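Putative C39-like peptidase (Bacillus anthracis, PDB 3ERV) is of unknown function but, as a member of the C39-like family of clan CA, is probably a cysteine peptidase that cleaves peptide bonds. Local coordinates at residues Gly49-Met57 and Tyr175-Ile183. Residues are numbered along the deposited sequence; the frame is centred on the assembly and turned at random.
Sequences GCEVTSLAM and YNEHCVVLI
The imidazole of His178 meets Cys50 obliquely: Cys50 CB lies 3.7 Å from His178 ND1, and the sulfur stands 4.8 Å from the ring centroid, well off the ring normal. With chi1 at 63°, between the backbone N and the carbonyl carbon, Cys50 SG comes to 3.5 Å from Cys179 N. On the far side of the imidazole, NE2 is hydrogen-bonded to Asp194 OD1, a bond that should fix the ring's rotation and keep ND1 near the sulfur. A cysteine at the start of a helix, facing a strand histidine backed by an aspartate, matches the Cys-His-Asp triad expected of a C39-like peptidase of clan CA, whose fold is papain-like, and in this putative peptidase it probably marks the active site.

The other flat pair is Glu51 and Glu177. Their carboxylates approach from opposite directions with planes 32° apart, and Glu51 OE2 comes to 2.5 Å from Glu177 OE2; two carboxylate oxygens this close suggest that one of the acids carries a proton. Both chains bend at chi2 to bring the acids together, and Glu51 OE2 also accepts a hydrogen bond from Val107 N.

Further along, Cys179 SG rests against Glu51 CA at 3.6 Å. Ser54 OG comes within 3.1 Å of Cys179 O, while its CB packs on Val181 CG2 at 3.6 Å; Met57 CE reaches the same methyl.

Helix 50-57 thus lies nearly parallel to strand 177-183, their axes 6° apart in direction and 7.0 Å at closest approach. The strand is held between antiparallel neighbours 145-150 and 189-193, the latter leading to Asp194, while Val52 and Ala56 pack the helix against helix 68-74.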
ATOM      1  N   GLY A  49       2.003   9.802   3.747  1.00 40.37           N
ATOM      2  CA  GLY A  49       0.994   9.505   2.750  1.00 41.13           C
ATOM      3  C   GLY A  49       1.245   8.387   1.745  1.00 41.79           C
ATOM      4  O   GLY A  49       0.604   8.376   0.706  1.00 42.40           O
ATOM      5  N   CYS A  50       2.147   7.446   2.023  1.00 41.15           N
ATOM      6  CA  CYS A  50       2.458   6.394   1.033  1.00 41.65           C
ATOM      7  C   CYS A  50       1.231   5.531   0.662  1.00 41.04           C
ATOM      8  O   CYS A  50       1.012   5.250  -0.497  1.00 39.17           O
ATOM      9  CB  CYS A  50       3.641   5.504   1.464  1.00 41.16           C
ATOM     10  SG  CYS A  50       3.387   4.516   2.985  1.00 47.68           S
ATOM     11  N   GLU A  51       0.440   5.089   1.641  1.00 40.08           N
ATOM     12  CA  GLU A  51      -0.774   4.324   1.274  1.00 39.54           C
ATOM     13  C   GLU A  51      -1.829   5.085   0.461  1.00 40.00           C
ATOM     14  O   GLU A  51      -2.348   4.580  -0.575  1.00 39.38           O
ATOM     15  CB  GLU A  51      -1.426   3.739   2.533  1.00 39.98           C
ATOM     16  CG  GLU A  51      -0.476   2.952   3.429  1.00 40.76           C
ATOM     17  CD  GLU A  51       0.118   3.697   4.631  1.00 45.64           C
ATOM     18  OE1 GLU A  51       0.139   4.946   4.652  1.00 48.88           O
ATOM     19  OE2 GLU A  51       0.642   2.999   5.563  1.00 45.50           O
ATOM     20  N   VAL A  52      -2.180   6.284   0.909  1.00 40.05           N
ATOM     21  CA  VAL A  52      -3.200   7.028   0.169  1.00 40.99           C
ATOM     22  C   VAL A  52      -2.665   7.510  -1.192  1.00 41.52           C
ATOM     23  O   VAL A  52      -3.435   7.696  -2.146  1.00 41.28           O
ATOM     24  CB  VAL A  52      -3.840   8.208   0.969  1.00 39.80           C
ATOM     25  CG1 VAL A  52      -4.571   7.705   2.254  1.00 38.61           C
ATOM     26  CG2 VAL A  52      -2.826   9.363   1.288  1.00 39.42           C
ATOM     27  N   THR A  53      -1.362   7.748  -1.272  1.00 41.24           N
ATOM     28  CA  THR A  53      -0.776   8.223  -2.532  1.00 40.70           C
ATOM     29  C   THR A  53      -0.732   7.106  -3.580  1.00 41.09           C
ATOM     30  O   THR A  53      -1.031   7.372  -4.751  1.00 42.09           O
ATOM     31  CB  THR A  53       0.626   8.878  -2.318  1.00 41.71           C
ATOM     32  OG1 THR A  53       0.501   9.965  -1.389  1.00 41.83           O
ATOM     33  CG2 THR A  53       1.163   9.443  -3.619  1.00 39.01           C
ATOM     34  N   SER A  54      -0.351   5.872  -3.166  1.00 41.23           N
ATOM     35  CA  SER A  54      -0.425   4.670  -4.023  1.00 41.27           C
ATOM     36  C   SER A  54      -1.870   4.356  -4.464  1.00 40.38           C
ATOM     37  O   SER A  54      -2.152   4.000  -5.630  1.00 40.18           O
ATOM     38  CB  SER A  54       0.128   3.435  -3.282  1.00 41.74           C
ATOM     39  OG  SER A  54       1.534   3.569  -2.947  1.00 41.47           O
ATOM     40  N   LEU A  55      -2.774   4.472  -3.504  1.00 38.67           N
ATOM     41  CA  LEU A  55      -4.161   4.329  -3.788  1.00 39.15           C
ATOM     42  C   LEU A  55      -4.615   5.381  -4.810  1.00 38.89           C
ATOM     43  O   LEU A  55      -5.338   5.034  -5.723  1.00 40.52           O
ATOM     44  CB  LEU A  55      -5.024   4.379  -2.506  1.00 38.63           C
ATOM     45  CG  LEU A  55      -6.517   4.120  -2.840  1.00 39.28           C
ATOM     46  CD1 LEU A  55      -6.739   2.689  -3.408  1.00 36.74           C
ATOM     47  CD2 LEU A  55      -7.436   4.399  -1.597  1.00 36.96           C
ATOM     48  N   ALA A  56      -4.174   6.635  -4.675  1.00 37.97           N
ATOM     49  CA  ALA A  56      -4.521   7.657  -5.651  1.00 38.27           C
ATOM     50  C   ALA A  56      -4.097   7.321  -7.102  1.00 39.50           C
ATOM     51  O   ALA A  56      -4.910   7.358  -8.038  1.00 39.56           O
ATOM     52  CB  ALA A  56      -4.006   9.063  -5.191  1.00 36.58           C
ATOM     53  N   MET A  57      -2.857   6.896  -7.267  1.00 40.19           N
ATOM     54  CA  MET A  57      -2.354   6.416  -8.570  1.00 41.12           C
ATOM     55  C   MET A  57      -3.218   5.283  -9.148  1.00 41.43           C
ATOM     56  O   MET A  57      -3.536   5.280 -10.358  1.00 42.09           O
ATOM     57  CB  MET A  57      -0.890   5.912  -8.438  1.00 39.71           C
ATOM     58  CG  MET A  57       0.202   7.029  -8.315  1.00 39.60           C
ATOM     59  SD  MET A  57       1.971   6.450  -8.239  1.00 30.41           S
ATOM     60  CE  MET A  57       2.236   6.315  -6.471  1.00 37.79           C
ATOM     61  N   TYR A 175       8.812   0.470  11.663  1.00 54.47           N
ATOM     62  CA  TYR A 175       8.833   1.848  11.171  1.00 56.06           C
ATOM     63  C   TYR A 175       9.491   1.962   9.805  1.00 55.47           C
ATOM     64  O   TYR A 175       9.740   3.044   9.309  1.00 56.95           O
ATOM     65  CB  TYR A 175       9.481   2.777  12.192  1.00 58.06           C
ATOM     66  CG  TYR A 175       9.166   2.378  13.625  1.00 61.77           C
ATOM     67  CD1 TYR A 175       8.009   2.836  14.270  1.00 64.67           C
ATOM     68  CD2 TYR A 175      10.039   1.534  14.339  1.00 69.04           C
ATOM     69  CE1 TYR A 175       7.729   2.474  15.597  1.00 67.68           C
ATOM     70  CE2 TYR A 175       9.785   1.164  15.677  1.00 69.40           C
ATOM     71  CZ  TYR A 175       8.624   1.628  16.292  1.00 71.48           C
ATOM     72  OH  TYR A 175       8.374   1.256  17.604  1.00 73.65           O
ATOM     73  N   ASN A 176       9.767   0.816   9.225  1.00 54.35           N
ATOM     74  CA  ASN A 176      10.173   0.646   7.843  1.00 54.65           C
ATOM     75  C   ASN A 176       8.928   0.483   6.931  1.00 52.77           C
ATOM     76  O   ASN A 176       9.075   0.340   5.726  1.00 52.08           O
ATOM     77  CB  ASN A 176      10.908  -0.733   7.758  1.00 55.19           C
ATOM     78  CG  ASN A 176      12.341  -0.665   8.179  1.00 60.66           C
ATOM     79  OD1 ASN A 176      13.219  -0.498   7.333  1.00 66.95           O
ATOM     80  ND2 ASN A 176      12.608  -0.807   9.491  1.00 63.89           N
ATOM     81  N   GLU A 177       7.733   0.370   7.522  1.00 51.30           N
ATOM     82  CA  GLU A 177       6.507   0.099   6.728  1.00 51.10           C
ATOM     83  C   GLU A 177       6.423   1.062   5.556  1.00 49.54           C
ATOM     84  O   GLU A 177       6.652   2.261   5.713  1.00 49.12           O
ATOM     85  CB  GLU A 177       5.221   0.249   7.575  1.00 51.06           C
ATOM     86  CG  GLU A 177       3.896  -0.075   6.808  1.00 53.12           C
ATOM     87  CD  GLU A 177       3.071   1.150   6.330  1.00 54.01           C
ATOM     88  OE1 GLU A 177       3.472   2.314   6.550  1.00 54.25           O
ATOM     89  OE2 GLU A 177       2.003   0.935   5.696  1.00 55.06           O
ATOM     90  N   HIS A 178       6.063   0.532   4.401  1.00 49.15           N
ATOM     91  CA  HIS A 178       5.957   1.308   3.198  1.00 48.90           C
ATOM     92  C   HIS A 178       4.842   0.786   2.264  1.00 48.67           C
ATOM     93  O   HIS A 178       4.341  -0.356   2.396  1.00 49.15           O
ATOM     94  CB  HIS A 178       7.316   1.343   2.493  1.00 48.78           C
ATOM     95  CG  HIS A 178       7.426   2.408   1.432  1.00 50.07           C
ATOM     96  ND1 HIS A 178       6.885   3.674   1.580  1.00 51.48           N
ATOM     97  CD2 HIS A 178       8.009   2.394   0.209  1.00 51.25           C
ATOM     98  CE1 HIS A 178       7.138   4.393   0.501  1.00 51.10           C
ATOM     99  NE2 HIS A 178       7.812   3.638  -0.351  1.00 52.88           N
ATOM    100  N   CYS A 179       4.437   1.608   1.304  1.00 47.70           N
ATOM    101  CA  CYS A 179       3.353   1.183   0.414  1.00 45.19           C
ATOM    102  C   CYS A 179       3.632   1.709  -0.960  1.00 44.54           C
ATOM    103  O   CYS A 179       3.963   2.869  -1.127  1.00 44.68           O
ATOM    104  CB  CYS A 179       2.000   1.688   0.942  1.00 44.98           C
ATOM    105  SG  CYS A 179       0.611   1.288  -0.127  1.00 42.96           S
ATOM    106  N   VAL A 180       3.502   0.840  -1.950  1.00 44.55           N
ATOM    107  CA  VAL A 180       3.853   1.164  -3.338  1.00 43.33           C
ATOM    108  C   VAL A 180       2.818   0.517  -4.279  1.00 42.59           C
ATOM    109  O   VAL A 180       1.991  -0.295  -3.864  1.00 41.85           O
ATOM    110  CB  VAL A 180       5.337   0.710  -3.723  1.00 44.60           C
ATOM    111  CG1 VAL A 180       6.409   1.263  -2.731  1.00 41.90           C
ATOM    112  CG2 VAL A 180       5.440  -0.792  -3.847  1.00 43.30           C
ATOM    113  N   VAL A 181       2.866   0.891  -5.548  1.00 42.61           N
ATOM    114  CA  VAL A 181       2.020   0.291  -6.570  1.00 42.73           C
ATOM    115  C   VAL A 181       2.873  -0.633  -7.396  1.00 44.65           C
ATOM    116  O   VAL A 181       3.887  -0.185  -7.958  1.00 46.21           O
ATOM    117  CB  VAL A 181       1.363   1.360  -7.541  1.00 42.44           C
ATOM    118  CG1 VAL A 181       0.350   0.676  -8.482  1.00 37.15           C
ATOM    119  CG2 VAL A 181       0.709   2.525  -6.728  1.00 39.14           C
ATOM    120  N   LEU A 182       2.459  -1.897  -7.461  1.00 45.29           N
ATOM    121  CA  LEU A 182       3.038  -2.894  -8.358  1.00 46.71           C
ATOM    122  C   LEU A 182       2.519  -2.693  -9.772  1.00 47.58           C
ATOM    123  O   LEU A 182       1.310  -2.820 -10.043  1.00 48.43           O
ATOM    124  CB  LEU A 182       2.716  -4.318  -7.884  1.00 46.72           C
ATOM    125  CG  LEU A 182       3.194  -5.476  -8.795  1.00 46.46           C
ATOM    126  CD1 LEU A 182       4.721  -5.556  -8.875  1.00 46.41           C
ATOM    127  CD2 LEU A 182       2.624  -6.809  -8.340  1.00 47.86           C
ATOM    128  N   ILE A 183       3.411  -2.354 -10.683  1.00 46.90           N
ATOM    129  CA  ILE A 183       2.964  -2.050 -12.002  1.00 47.77           C
ATOM    130  C   ILE A 183       3.587  -2.943 -13.070  1.00 49.19           C
ATOM    131  O   ILE A 183       3.302  -2.776 -14.267  1.00 49.39           O
ATOM    132  CB  ILE A 183       3.238  -0.576 -12.381  1.00 47.43           C
ATOM    133  CG1 ILE A 183       4.750  -0.309 -12.561  1.00 46.95           C
ATOM    134  CG2 ILE A 183       2.491   0.439 -11.399  1.00 44.57           C
ATOM    135  CD1 ILE A 183       5.020   1.050 -13.307  1.00 45.38           C
TER